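Local coordinates for protein phosphoribosylaminoimidazole carboxylase, ATPase subunit (Thermus thermophilus, PDB 3AW8) that probably catalyses the ATP-dependent carboxylation of 5-aminoimidazole ribonucleotide with bicarbonate to N5-carboxyaminoimidazole ribonucleotide in purine biosynthesis, at residues A[247-250]-A[251-254]; A[323-327]-A[328-332]; A[162-166]-A[167-171]. All coordinates share one frame; numbering follows the deposited sequence.

Contact 1 of 3, residues A[247-250]-A[251-254]. With AMP (adenosine monophosphate), chain C.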
ATOM      1  N   PHE A 247      -9.571   4.764  25.427  1.00 52.87           N
ATOM      2  CA  PHE A 247      -9.719   4.666  26.877  1.00 53.82           C
ATOM      3  C   PHE A 247      -8.631   5.449  27.605  1.00 54.61           C
ATOM      4  O   PHE A 247      -7.649   5.889  27.005  1.00 53.22           O
ATOM      5  CB  PHE A 247      -9.636   3.210  27.355  1.00 52.12           C
ATOM      6  CG  PHE A 247     -10.664   2.304  26.757  1.00 52.80           C
ATOM      7  CD1 PHE A 247     -10.445   1.702  25.524  1.00 54.12           C
ATOM      8  CD2 PHE A 247     -11.846   2.032  27.435  1.00 53.23           C
ATOM      9  CE1 PHE A 247     -11.388   0.836  24.974  1.00 55.36           C
ATOM     10  CE2 PHE A 247     -12.798   1.168  26.896  1.00 53.33           C
ATOM     11  CZ  PHE A 247     -12.570   0.569  25.666  1.00 55.98           C
ATOM     12  N   PHE A 248      -8.838   5.630  28.904  1.00 56.46           N
ATOM     13  CA  PHE A 248      -7.866   6.281  29.768  1.00 58.22           C
ATOM     14  C   PHE A 248      -7.340   5.110  30.580  1.00 60.69           C
ATOM     15  O   PHE A 248      -8.133   4.290  31.048  1.00 61.06           O
ATOM     16  CB  PHE A 248      -8.536   7.265  30.724  1.00 56.85           C
ATOM     17  CG  PHE A 248      -8.936   8.550  30.089  1.00 55.54           C
ATOM     18  CD1 PHE A 248      -8.002   9.329  29.424  1.00 55.81           C
ATOM     19  CD2 PHE A 248     -10.246   9.002  30.177  1.00 55.60           C
ATOM     20  CE1 PHE A 248      -8.369  10.548  28.850  1.00 55.43           C
ATOM     21  CE2 PHE A 248     -10.622  10.219  29.607  1.00 54.91           C
ATOM     22  CZ  PHE A 248      -9.681  10.991  28.943  1.00 53.76           C
ATOM     23  N   GLN A 249      -6.024   5.000  30.732  1.00 64.27           N
ATOM     24  CA  GLN A 249      -5.477   3.903  31.526  1.00 67.65           C
ATOM     25  C   GLN A 249      -5.015   4.423  32.879  1.00 68.79           C
ATOM     26  O   GLN A 249      -4.069   5.209  32.968  1.00 69.48           O
ATOM     27  CB  GLN A 249      -4.297   3.220  30.824  1.00 68.43           C
ATOM     28  CG  GLN A 249      -3.940   1.878  31.466  1.00 71.59           C
ATOM     29  CD  GLN A 249      -2.616   1.294  30.987  1.00 74.40           C
ATOM     30  OE1 GLN A 249      -2.343   1.233  29.788  1.00 75.53           O
ATOM     31  NE2 GLN A 249      -1.795   0.845  31.931  1.00 75.62           N
ATOM     32  N   VAL A 250      -5.709   3.999  33.929  1.00 70.20           N
ATOM     33  CA  VAL A 250      -5.362   4.388  35.291  1.00 71.63           C
ATOM     34  C   VAL A 250      -5.040   3.074  35.995  1.00 71.47           C
ATOM     35  O   VAL A 250      -5.933   2.260  36.260  1.00 69.81           O
ATOM     36  CB  VAL A 250      -6.541   5.094  36.011  1.00 72.55           C
ATOM     37  CG1 VAL A 250      -6.046   5.756  37.290  1.00 73.07           C
ATOM     38  CG2 VAL A 250      -7.170   6.128  35.099  1.00 72.58           C
ATOM     39  N   GLY A 251      -3.757   2.862  36.267  1.00 71.82           N
ATOM     40  CA  GLY A 251      -3.330   1.632  36.903  1.00 73.41           C
ATOM     41  C   GLY A 251      -3.508   0.469  35.947  1.00 74.95           C
ATOM     42  O   GLY A 251      -2.731   0.297  35.006  1.00 74.83           O
ATOM     43  N   GLU A 252      -4.534  -0.335  36.196  1.00 76.35           N
ATOM     44  CA  GLU A 252      -4.844  -1.483  35.358  1.00 78.60           C
ATOM     45  C   GLU A 252      -6.307  -1.394  34.976  1.00 79.37           C
ATOM     46  O   GLU A 252      -6.948  -2.392  34.633  1.00 79.34           O
ATOM     47  CB  GLU A 252      -4.573  -2.790  36.101  1.00 80.92           C
ATOM     48  CG  GLU A 252      -3.101  -3.160  36.158  1.00 84.89           C
ATOM     49  CD  GLU A 252      -2.471  -3.258  34.774  1.00 87.43           C
ATOM     50  OE1 GLU A 252      -2.925  -4.098  33.961  1.00 87.79           O
ATOM     51  OE2 GLU A 252      -1.520  -2.492  34.498  1.00 89.52           O
ATOM     52  N   GLU A 253      -6.831  -0.177  35.044  1.00 80.07           N
ATOM     53  CA  GLU A 253      -8.217   0.074  34.696  1.00 80.37           C
ATOM     54  C   GLU A 253      -8.336   0.867  33.404  1.00 78.50           C
ATOM     55  O   GLU A 253      -7.481   1.698  33.083  1.00 77.45           O
ATOM     56  CB  GLU A 253      -8.921   0.813  35.835  1.00 82.92           C
ATOM     57  CG  GLU A 253      -9.274  -0.096  36.992  1.00 87.16           C
ATOM     58  CD  GLU A 253     -10.052  -1.319  36.529  1.00 90.54           C
ATOM     59  OE1 GLU A 253     -11.138  -1.140  35.926  1.00 92.14           O
ATOM     60  OE2 GLU A 253      -9.576  -2.454  36.762  1.00 91.27           O
ATOM     61  N   LEU A 254      -9.400   0.584  32.662  1.00 76.39           N
ATOM     62  CA  LEU A 254      -9.674   1.257  31.403  1.00 73.29           C
ATOM     63  C   LEU A 254     -11.006   1.989  31.521  1.00 71.93           C
ATOM     64  O   LEU A 254     -12.028   1.379  31.840  1.00 71.52           O
ATOM     65  CB  LEU A 254      -9.758   0.240  30.258  1.00 72.73           C
ATOM     66  CG  LEU A 254      -8.529  -0.575  29.846  1.00 71.03           C
ATOM     67  CD1 LEU A 254      -8.920  -1.545  28.744  1.00 70.13           C
ATOM     68  CD2 LEU A 254      -7.421   0.351  29.368  1.00 71.13           C
TER
HETATM   69  P   AMP C 370     -11.531  15.288  23.077  1.00132.20           P
HETATM   70  O1P AMP C 370     -11.180  14.467  21.887  1.00131.72           O
HETATM   71  O2P AMP C 370     -12.124  14.329  24.236  1.00131.72           O
HETATM   72  O3P AMP C 370     -12.634  16.385  22.664  1.00131.30           O
HETATM   73  O5' AMP C 370     -10.208  16.058  23.624  1.00130.07           O
HETATM   74  C5' AMP C 370      -9.238  15.075  24.033  1.00126.64           C
HETATM   75  C4' AMP C 370      -8.100  15.761  24.814  1.00123.96           C
HETATM   76  O4' AMP C 370      -8.584  16.333  26.074  1.00121.96           O
HETATM   77  C3' AMP C 370      -6.977  14.770  25.168  1.00122.57           C
HETATM   78  O3' AMP C 370      -5.693  15.378  24.969  1.00122.87           O
HETATM   79  C2' AMP C 370      -7.229  14.394  26.634  1.00120.93           C
HETATM   80  O2' AMP C 370      -5.995  14.214  27.342  1.00120.03           O
HETATM   81  C1' AMP C 370      -8.072  15.555  27.208  1.00119.12           C
HETATM   82  N9  AMP C 370      -9.192  15.034  28.030  1.00115.57           N
HETATM   83  C8  AMP C 370     -10.457  14.728  27.593  1.00114.82           C
HETATM   84  N7  AMP C 370     -11.189  14.296  28.579  1.00113.54           N
HETATM   85  C5  AMP C 370     -10.457  14.294  29.711  1.00112.76           C
HETATM   86  C6  AMP C 370     -10.702  13.939  31.065  1.00112.06           C
HETATM   87  N6  AMP C 370     -11.945  13.470  31.456  1.00111.44           N
HETATM   88  N1  AMP C 370      -9.699  14.067  31.964  1.00111.57           N
HETATM   89  C2  AMP C 370      -8.489  14.519  31.607  1.00111.66           C
HETATM   90  N3  AMP C 370      -8.219  14.864  30.344  1.00112.13           N
HETATM   91  C4  AMP C 370      -9.158  14.768  29.376  1.00113.44           C

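Contact 2 of 3, residues A[323-327]-A[328-332]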
ATOM      1  N   LEU A 323       6.842   7.363   4.914  1.00 31.85           N
ATOM      2  CA  LEU A 323       6.184   8.650   4.783  1.00 31.81           C
ATOM      3  C   LEU A 323       4.802   8.539   4.119  1.00 33.47           C
ATOM      4  O   LEU A 323       4.584   7.713   3.223  1.00 32.40           O
ATOM      5  CB  LEU A 323       7.072   9.595   3.970  1.00 28.77           C
ATOM      6  CG  LEU A 323       6.495  10.995   3.777  1.00 33.04           C
ATOM      7  CD1 LEU A 323       6.329  11.640   5.141  1.00 31.44           C
ATOM      8  CD2 LEU A 323       7.398  11.836   2.871  1.00 31.19           C
ATOM      9  N   HIS A 324       3.873   9.377   4.570  1.00 32.45           N
ATOM     10  CA  HIS A 324       2.523   9.407   4.012  1.00 33.29           C
ATOM     11  C   HIS A 324       2.089  10.859   3.945  1.00 33.40           C
ATOM     12  O   HIS A 324       1.767  11.459   4.969  1.00 35.40           O
ATOM     13  CB  HIS A 324       1.552   8.611   4.887  1.00 32.19           C
ATOM     14  CG  HIS A 324       1.668   7.128   4.721  1.00 36.03           C
ATOM     15  ND1 HIS A 324       0.921   6.419   3.803  1.00 36.68           N
ATOM     16  CD2 HIS A 324       2.479   6.225   5.324  1.00 35.92           C
ATOM     17  CE1 HIS A 324       1.268   5.145   3.846  1.00 37.87           C
ATOM     18  NE2 HIS A 324       2.212   5.000   4.760  1.00 38.34           N
ATOM     19  N   TRP A 325       2.115  11.433   2.748  1.00 31.69           N
ATOM     20  CA  TRP A 325       1.708  12.814   2.563  1.00 32.25           C
ATOM     21  C   TRP A 325       0.287  12.754   2.010  1.00 33.77           C
ATOM     22  O   TRP A 325       0.042  12.104   0.997  1.00 36.88           O
ATOM     23  CB  TRP A 325       2.650  13.520   1.581  1.00 32.98           C
ATOM     24  CG  TRP A 325       2.430  14.994   1.550  1.00 34.37           C
ATOM     25  CD1 TRP A 325       1.947  15.740   0.507  1.00 33.70           C
ATOM     26  CD2 TRP A 325       2.588  15.897   2.651  1.00 33.90           C
ATOM     27  NE1 TRP A 325       1.788  17.049   0.898  1.00 33.67           N
ATOM     28  CE2 TRP A 325       2.174  17.171   2.209  1.00 32.66           C
ATOM     29  CE3 TRP A 325       3.032  15.747   3.974  1.00 35.45           C
ATOM     30  CZ2 TRP A 325       2.188  18.290   3.042  1.00 32.22           C
ATOM     31  CZ3 TRP A 325       3.044  16.861   4.805  1.00 34.53           C
ATOM     32  CH2 TRP A 325       2.622  18.116   4.334  1.00 34.11           C
ATOM     33  N   TYR A 326      -0.655  13.425   2.659  1.00 33.31           N
ATOM     34  CA  TYR A 326      -2.041  13.353   2.208  1.00 34.88           C
ATOM     35  C   TYR A 326      -2.425  14.147   0.970  1.00 35.88           C
ATOM     36  O   TYR A 326      -3.514  13.950   0.433  1.00 37.10           O
ATOM     37  CB  TYR A 326      -2.983  13.714   3.359  1.00 31.81           C
ATOM     38  CG  TYR A 326      -2.736  12.902   4.608  1.00 30.30           C
ATOM     39  CD1 TYR A 326      -2.250  11.591   4.530  1.00 29.41           C
ATOM     40  CD2 TYR A 326      -2.998  13.433   5.870  1.00 27.29           C
ATOM     41  CE1 TYR A 326      -2.034  10.838   5.672  1.00 26.09           C
ATOM     42  CE2 TYR A 326      -2.787  12.688   7.015  1.00 25.22           C
ATOM     43  CZ  TYR A 326      -2.305  11.391   6.909  1.00 27.04           C
ATOM     44  OH  TYR A 326      -2.118  10.638   8.045  1.00 27.87           O
ATOM     45  N   GLY A 327      -1.544  15.035   0.515  1.00 36.05           N
ATOM     46  CA  GLY A 327      -1.855  15.831  -0.659  1.00 35.69           C
ATOM     47  C   GLY A 327      -2.691  17.060  -0.348  1.00 36.94           C
ATOM     48  O   GLY A 327      -3.143  17.753  -1.250  1.00 36.61           O
ATOM     49  N   LYS A 328      -2.900  17.332   0.934  1.00 39.03           N
ATOM     50  CA  LYS A 328      -3.678  18.491   1.365  1.00 40.45           C
ATOM     51  C   LYS A 328      -2.752  19.698   1.456  1.00 43.24           C
ATOM     52  O   LYS A 328      -1.547  19.545   1.648  1.00 46.36           O
ATOM     53  CB  LYS A 328      -4.315  18.209   2.732  1.00 37.13           C
ATOM     54  CG  LYS A 328      -5.201  16.954   2.736  1.00 38.46           C
ATOM     55  CD  LYS A 328      -5.537  16.427   4.139  1.00 35.93           C
ATOM     56  CE  LYS A 328      -6.457  17.354   4.919  1.00 34.58           C
ATOM     57  NZ  LYS A 328      -6.745  16.842   6.292  1.00 34.68           N
ATOM     58  N   ALA A 329      -3.306  20.897   1.298  1.00 45.26           N
ATOM     59  CA  ALA A 329      -2.514  22.121   1.385  1.00 43.89           C
ATOM     60  C   ALA A 329      -2.191  22.357   2.845  1.00 44.66           C
ATOM     61  O   ALA A 329      -3.066  22.247   3.703  1.00 44.83           O
ATOM     62  CB  ALA A 329      -3.295  23.293   0.838  1.00 42.32           C
ATOM     63  N   VAL A 330      -0.934  22.680   3.130  1.00 45.43           N
ATOM     64  CA  VAL A 330      -0.510  22.916   4.504  1.00 44.93           C
ATOM     65  C   VAL A 330      -1.134  24.178   5.088  1.00 44.75           C
ATOM     66  O   VAL A 330      -1.207  25.212   4.427  1.00 43.63           O
ATOM     67  CB  VAL A 330       1.026  23.038   4.600  1.00 45.74           C
ATOM     68  CG1 VAL A 330       1.435  23.305   6.040  1.00 44.57           C
ATOM     69  CG2 VAL A 330       1.686  21.764   4.087  1.00 45.40           C
ATOM     70  N   ARG A 331      -1.592  24.071   6.329  1.00 45.25           N
ATOM     71  CA  ARG A 331      -2.198  25.177   7.054  1.00 46.61           C
ATOM     72  C   ARG A 331      -2.097  24.846   8.533  1.00 46.50           C
ATOM     73  O   ARG A 331      -2.025  23.680   8.909  1.00 45.61           O
ATOM     74  CB  ARG A 331      -3.670  25.362   6.655  1.00 51.07           C
ATOM     75  CG  ARG A 331      -3.859  25.674   5.177  1.00 57.11           C
ATOM     76  CD  ARG A 331      -5.252  26.176   4.841  1.00 62.27           C
ATOM     77  NE  ARG A 331      -5.424  26.395   3.401  1.00 67.51           N
ATOM     78  CZ  ARG A 331      -4.619  27.148   2.649  1.00 69.22           C
ATOM     79  NH1 ARG A 331      -3.578  27.763   3.192  1.00 70.86           N
ATOM     80  NH2 ARG A 331      -4.850  27.284   1.347  1.00 68.27           N
ATOM     81  N   PRO A 332      -2.091  25.874   9.394  1.00 48.38           N
ATOM     82  CA  PRO A 332      -1.994  25.723  10.851  1.00 47.51           C
ATOM     83  C   PRO A 332      -2.910  24.664  11.452  1.00 47.31           C
ATOM     84  O   PRO A 332      -4.108  24.637  11.173  1.00 47.11           O
ATOM     85  CB  PRO A 332      -2.332  27.119  11.358  1.00 46.88           C
ATOM     86  CG  PRO A 332      -1.804  27.997  10.275  1.00 47.49           C
ATOM     87  CD  PRO A 332      -2.256  27.293   9.027  1.00 48.05           C
TER
HETATM   88  O   HOH W   1       0.343  19.122  -0.230  1.00 41.97           O

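Contact 3 of 3, residues A[162-166]-A[167-171]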
ATOM      1  N   LYS A 162     -21.337  29.502  31.260  1.00114.66           N
ATOM      2  CA  LYS A 162     -21.591  30.834  30.725  1.00113.80           C
ATOM      3  C   LYS A 162     -20.689  31.018  29.507  1.00112.97           C
ATOM      4  O   LYS A 162     -19.606  30.437  29.440  1.00112.84           O
ATOM      5  CB  LYS A 162     -21.257  31.893  31.779  1.00114.37           C
ATOM      6  CG  LYS A 162     -21.565  33.330  31.374  1.00114.33           C
ATOM      7  CD  LYS A 162     -23.053  33.630  31.462  1.00114.48           C
ATOM      8  CE  LYS A 162     -23.323  35.121  31.304  1.00114.99           C
ATOM      9  NZ  LYS A 162     -24.761  35.469  31.499  1.00114.71           N
ATOM     10  N   ALA A 163     -21.138  31.821  28.551  1.00112.08           N
ATOM     11  CA  ALA A 163     -20.367  32.082  27.337  1.00111.01           C
ATOM     12  C   ALA A 163     -19.747  30.806  26.760  1.00109.70           C
ATOM     13  O   ALA A 163     -18.637  30.824  26.228  1.00109.12           O
ATOM     14  CB  ALA A 163     -19.278  33.118  27.622  1.00111.63           C
ATOM     15  N   LEU A 164     -20.480  29.703  26.877  1.00108.35           N
ATOM     16  CA  LEU A 164     -20.045  28.407  26.365  1.00106.45           C
ATOM     17  C   LEU A 164     -21.298  27.723  25.827  1.00104.80           C
ATOM     18  O   LEU A 164     -21.226  26.771  25.046  1.00104.21           O
ATOM     19  CB  LEU A 164     -19.418  27.575  27.494  1.00106.88           C
ATOM     20  CG  LEU A 164     -18.773  26.217  27.178  1.00106.49           C
ATOM     21  CD1 LEU A 164     -17.936  25.759  28.362  1.00106.19           C
ATOM     22  CD2 LEU A 164     -19.840  25.191  26.866  1.00106.74           C
ATOM     23  N   GLY A 165     -22.448  28.240  26.248  1.00102.74           N
ATOM     24  CA  GLY A 165     -23.724  27.696  25.826  1.00100.72           C
ATOM     25  C   GLY A 165     -24.753  27.791  26.938  1.00 99.34           C
ATOM     26  O   GLY A 165     -25.789  28.437  26.789  1.00 99.50           O
ATOM     27  N   GLY A 166     -24.462  27.148  28.063  1.00 98.00           N
ATOM     28  CA  GLY A 166     -25.377  27.172  29.187  1.00 95.81           C
ATOM     29  C   GLY A 166     -26.348  26.013  29.131  1.00 94.45           C
ATOM     30  O   GLY A 166     -27.177  25.842  30.022  1.00 94.27           O
ATOM     31  N   ARG A 167     -26.238  25.207  28.081  1.00 93.23           N
ATOM     32  CA  ARG A 167     -27.119  24.060  27.899  1.00 92.01           C
ATOM     33  C   ARG A 167     -26.517  23.060  26.910  1.00 89.76           C
ATOM     34  O   ARG A 167     -25.637  23.408  26.118  1.00 89.18           O
ATOM     35  CB  ARG A 167     -28.491  24.545  27.408  1.00 93.79           C
ATOM     36  CG  ARG A 167     -29.410  23.457  26.868  1.00 96.57           C
ATOM     37  CD  ARG A 167     -30.775  24.017  26.488  1.00 98.21           C
ATOM     38  NE  ARG A 167     -31.611  24.272  27.660  1.00101.01           N
ATOM     39  CZ  ARG A 167     -32.140  23.321  28.429  1.00102.01           C
ATOM     40  NH1 ARG A 167     -31.925  22.039  28.152  1.00102.03           N
ATOM     41  NH2 ARG A 167     -32.887  23.649  29.479  1.00101.64           N
ATOM     42  N   GLY A 168     -26.990  21.819  26.967  1.00 87.09           N
ATOM     43  CA  GLY A 168     -26.491  20.793  26.071  1.00 84.37           C
ATOM     44  C   GLY A 168     -25.025  20.512  26.309  1.00 82.75           C
ATOM     45  O   GLY A 168     -24.269  20.246  25.375  1.00 82.45           O
ATOM     46  N   LEU A 169     -24.624  20.572  27.574  1.00 81.28           N
ATOM     47  CA  LEU A 169     -23.239  20.332  27.948  1.00 78.21           C
ATOM     48  C   LEU A 169     -23.141  19.127  28.874  1.00 77.04           C
ATOM     49  O   LEU A 169     -24.144  18.655  29.412  1.00 76.23           O
ATOM     50  CB  LEU A 169     -22.674  21.571  28.639  1.00 78.30           C
ATOM     51  CG  LEU A 169     -22.899  22.903  27.914  1.00 78.82           C
ATOM     52  CD1 LEU A 169     -22.361  24.039  28.766  1.00 79.13           C
ATOM     53  CD2 LEU A 169     -22.222  22.884  26.553  1.00 78.00           C
ATOM     54  N   ILE A 170     -21.926  18.627  29.054  1.00 76.33           N
ATOM     55  CA  ILE A 170     -21.707  17.474  29.914  1.00 75.78           C
ATOM     56  C   ILE A 170     -20.565  17.743  30.891  1.00 76.47           C
ATOM     57  O   ILE A 170     -19.567  18.376  30.540  1.00 76.31           O
ATOM     58  CB  ILE A 170     -21.392  16.216  29.075  1.00 73.44           C
ATOM     59  CG1 ILE A 170     -21.184  15.014  29.993  1.00 72.27           C
ATOM     60  CG2 ILE A 170     -20.171  16.462  28.208  1.00 71.52           C
ATOM     61  CD1 ILE A 170     -21.011  13.712  29.253  1.00 71.35           C
ATOM     62  N   LEU A 171     -20.725  17.265  32.121  1.00 77.21           N
ATOM     63  CA  LEU A 171     -19.712  17.459  33.152  1.00 78.07           C
ATOM     64  C   LEU A 171     -18.995  16.133  33.376  1.00 78.40           C
ATOM     65  O   LEU A 171     -19.616  15.130  33.732  1.00 77.41           O
ATOM     66  CB  LEU A 171     -20.377  17.943  34.452  1.00 78.83           C
ATOM     67  CG  LEU A 171     -19.573  18.638  35.565  1.00 78.74           C
ATOM     68  CD1 LEU A 171     -18.627  17.656  36.236  1.00 79.20           C
ATOM     69  CD2 LEU A 171     -18.807  19.818  34.984  1.00 77.96           C
TER

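Contact 1 of 3, residues A[247-250]-A[251-254]
Glu253 N donates to Val250 O over 2.9 Å, and Val250 N returns a bond to Glu253 O at 3.0 Å. This reciprocal pair makes Val250 and Glu253 the last hydrogen-bonded rung of a beta hairpin whose two-residue turn is Gly251 and Glu252; the positive phi of Gly251 (69°) suits a residue with no side chain. One step down, Gln249 and Leu254 form the non-hydrogen-bonded pair: Gln249 CA-H points at Glu253 O and Leu254 CA-H at Phe248 O.

Gln249 ties its own strand to the turn. Its CG lies opposite the backbone N (chi1 -166°) and the chain continues extended, which carries NE2 to within 3.3 Å of Gly251 O. That bond is fairly straight, 160° at the hydrogen, and the acceptor lies near the amide plane, while OE1 accepts from Arg179 NE. With an alanine here, Gly251 O would probably lose this side-chain donor and Arg179 its amide acceptor.

Leu254 shares its face with Gln249 and meets Phe247 obliquely, CD2 of Phe247 lying 3.9 Å from CB of Leu254. Phe248 points its ring the other way, into the nucleotide pocket: its CZ is 3.5 Å from C5 of AMP, and CE2 is 4.0 Å from N6 of AMP. The ring of Phe177 meets it with the two planes nearly parallel.

Strands 241-250 and 253-260 thus form one hairpin of the ATP-grasp domain; helix 220-237 packs on Gln249 and Leu254, and strand 179-187 lies alongside 241-250.

Contact 2 of 3, residues A[323-327]-A[328-332]
The turn leaving strand 321-325, outermost in its sheet within this chain, brings Lys328 and Val330 round to the indole of Trp325 in the C-terminal domain, and a water molecule helps close it. Trp325 NE1 donates to the water at 2.8 Å, and the water donates in turn to Lys328 O at 2.7 Å. The water lies in the plane of the indole, at its edge, so the N-H is met squarely. Farther round the same edge, CG2 of Val330 reaches CZ2 of Trp325 at 3.7 Å and CH2 of Trp325 at 3.8 Å, the two side chains crossing at about a right angle. The indole can reach this far because CG of Trp325 is anti to N (chi1 -169°), which turns the ring out of the strand's line toward the path the chain takes after Gly327.

The chain bends at Gly327, whose phi of 83° would press a beta carbon against the preceding carbonyl oxygen. Just beyond, the Lys328 side chain doubles back beside Tyr326, its CD lying 3.8 Å from CB of Tyr326. A bend at chi3 (69°) redirects its end, and NZ is held by Gln9 OE1 and Lys335 O, so the aliphatic part packs while the ammonium group finds two oxygens.

Strand 335-343 runs antiparallel beside 321-325 and receives Trp325 on Val336, while helix 9-18 of the N-terminal region meets Tyr326 through Gln9 and Met13. Phe312, from helix 312-316, meets the Trp325 ring edge-to-face, and Leu21 of the second subunit packs on Trp325, whose backbone also hydrogen-bonds across the dimer.

Contact 3 of 3, residues A[162-166]-A[167-171]
Leu164 CD2 meets the forked end of Leu169, with Leu169 CD2 at 3.3 Å and Leu169 CD1 at 3.4 Å. These methyl groups are in apolar contact, their exact separations not to be pressed at 2.60 Å resolution. The two side chains cross at a slant, and Leu169 CD1 also touches the turn itself, lying 3.8 Å from Gly166 N.

Two features set the meeting up. At chi1 -175° Leu164 CG sits beside the carbonyl carbon, which swings the isobutyl group forward toward the strand. Between the leucines, Gly165 and Gly166 bend the chain with phi angles of 145° and 91°, a backbone path at which a beta carbon would collide with the carbonyl oxygen before it, and a further turn at Gly168 brings Leu169 round. Farther out, Gly168 N bonds to Asp118 OD1, and Leu169 is paired through its backbone with Val117, fixing where its side chain starts.

The contact therefore joins the loop after helix 154-161 to the start of strand 169-173. That strand lies between 114-117 and 134-138 in the antiparallel sheet of the ATP-grasp domain, with Leu169 touching Val117 on one neighbour and Thr138 on the other.

In the fold
Along the chain the order is contact 3, contact 1, contact 2. Contacts 1 and 3 both belong to the ATP-grasp domain but to different antiparallel sheets, their centres about 28 Å apart; AMP touches contact 1 and lies about 12 Å from the Leu164 side chain of contact 3. Contacts 1 and 2 share the eight-stranded sheet yet sit at its opposite edges within this chain, strand 253-260 on one and 321-325 on the other, with centres about 33 Å apart. The sheet thus spans from the nucleotide pocket to the dimer contacts made by the C-terminal domain. The centres of contacts 2 and 3 are about 34 Å apart, and none of the three touches another.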